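Local coordinates for signal transduction histidine kinase, LytS (Clostridium beijerinckii, PDB 5XSJ), which is probably a membrane-bound sensor kinase of a two-component system that transfers phosphate from ATP to a histidine, represented here by an all-helical N-terminal piece, at residues T94-A97 against Y98-E102. Residues are numbered along the deposited sequence; the frame is centred on the assembly and turned at random.
Sequences TISA and YENKE
A Schellman motif ends helix 73-99 in this four-helix chain, and Ala-97 and Glu-102 close it: Glu-102 N donates to Ala-97 O at 3.1 Å, while Lys-101, with positive phi (53°), gives its N to Tyr-98 O at 2.9 Å. One turn back, Tyr-98 N and Glu-99 N still make regular helical bonds to Thr-94 O and Ile-95 O. Ser-96 O takes two donors from Asn-100, the backbone N and the side-chain ND2, each at 3.2 Å and from opposite faces of the carbonyl plane. The ND2 bond is nearly straight (164°), and the oxygen lies in the plane of the amide, an alignment that probably helps to set the rotation of that group. Ile-95 and Glu-99 run side by side; with CG2 anti to the backbone N, Ile-95 sets this methyl 3.6 Å from Glu-99 OE2. The same carboxylate oxygen forms a salt bridge with Lys-48 and a hydrogen bond with Tyr-39, whose ring packs edge-to-face with Tyr-98. On another side of the turn, Glu-102 OE1 rests 3.5 Å from Ala-97 CB. The last-turn carbonyls of Ser-96, Ala-97 and Tyr-98 thus keep donors as the helix stops, and Glu-99, held by Lys-48 and Tyr-39, probably stays ionised.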
# COMPACT_ATOMS: atom_id res chain seq x y z
N THR B 94 12.31 12.11 13.25
CA THR B 94 12.52 10.73 13.68
C THR B 94 13.85 10.61 14.44
O THR B 94 13.89 10.03 15.51
CB THR B 94 12.53 9.72 12.50
OG1 THR B 94 11.32 9.85 11.74
CG2 THR B 94 12.66 8.30 13.01
N ILE B 95 14.92 11.15 13.87
CA ILE B 95 16.24 11.06 14.47
C ILE B 95 16.23 11.71 15.85
O ILE B 95 16.78 11.20 16.82
CB ILE B 95 17.31 11.72 13.58
CG1 ILE B 95 17.54 10.90 12.31
CG2 ILE B 95 18.62 11.91 14.32
CD1 ILE B 95 18.49 11.56 11.36
N SER B 96 15.56 12.85 15.93
CA SER B 96 15.43 13.58 17.18
C SER B 96 14.72 12.78 18.28
O SER B 96 15.19 12.74 19.40
CB SER B 96 14.70 14.89 16.91
OG SER B 96 14.54 15.61 18.11
N ALA B 97 13.60 12.15 17.96
CA ALA B 97 12.89 11.33 18.94
C ALA B 97 13.70 10.09 19.29
O ALA B 97 13.73 9.66 20.44
CB ALA B 97 11.50 10.92 18.41
N TYR B 98 14.37 9.53 18.29
CA TYR B 98 15.21 8.36 18.48
C TYR B 98 16.34 8.63 19.47
O TYR B 98 16.58 7.85 20.39
CB TYR B 98 15.79 7.90 17.15
CG TYR B 98 16.83 6.81 17.26
CD1 TYR B 98 16.46 5.51 17.58
CD2 TYR B 98 18.17 7.07 17.04
CE1 TYR B 98 17.39 4.51 17.67
CE2 TYR B 98 19.12 6.06 17.14
CZ TYR B 98 18.72 4.79 17.45
OH TYR B 98 19.63 3.78 17.55
N GLU B 99 17.04 9.74 19.27
CA GLU B 99 18.21 10.05 20.08
C GLU B 99 17.81 10.48 21.50
O GLU B 99 18.59 10.36 22.43
CB GLU B 99 19.04 11.13 19.40
CG GLU B 99 19.69 10.63 18.13
CD GLU B 99 20.51 11.70 17.42
OE1 GLU B 99 20.26 12.89 17.69
OE2 GLU B 99 21.39 11.34 16.60
N ASN B 100 16.57 10.96 21.64
CA ASN B 100 15.96 11.20 22.94
C ASN B 100 15.47 9.94 23.63
O ASN B 100 14.87 10.01 24.71
CB ASN B 100 14.77 12.15 22.80
CG ASN B 100 15.13 13.56 23.14
OD1 ASN B 100 15.18 13.93 24.32
ND2 ASN B 100 15.38 14.38 22.12
N LYS B 101 15.70 8.79 23.00
CA LYS B 101 15.29 7.48 23.51
C LYS B 101 13.81 7.44 23.87
O LYS B 101 13.42 6.96 24.92
CB LYS B 101 16.16 7.11 24.71
CG LYS B 101 17.63 6.94 24.32
CD LYS B 101 18.51 6.55 25.50
CE LYS B 101 18.21 5.14 25.98
NZ LYS B 101 18.90 4.85 27.28
N GLU B 102 12.98 7.94 22.96
CA GLU B 102 11.55 7.92 23.15
C GLU B 102 10.93 6.63 22.63
O GLU B 102 11.54 5.91 21.83
CB GLU B 102 10.91 9.13 22.46
CG GLU B 102 11.45 10.44 23.01
CD GLU B 102 10.70 11.65 22.48
OE1 GLU B 102 9.93 11.50 21.50
OE2 GLU B 102 10.89 12.74 23.05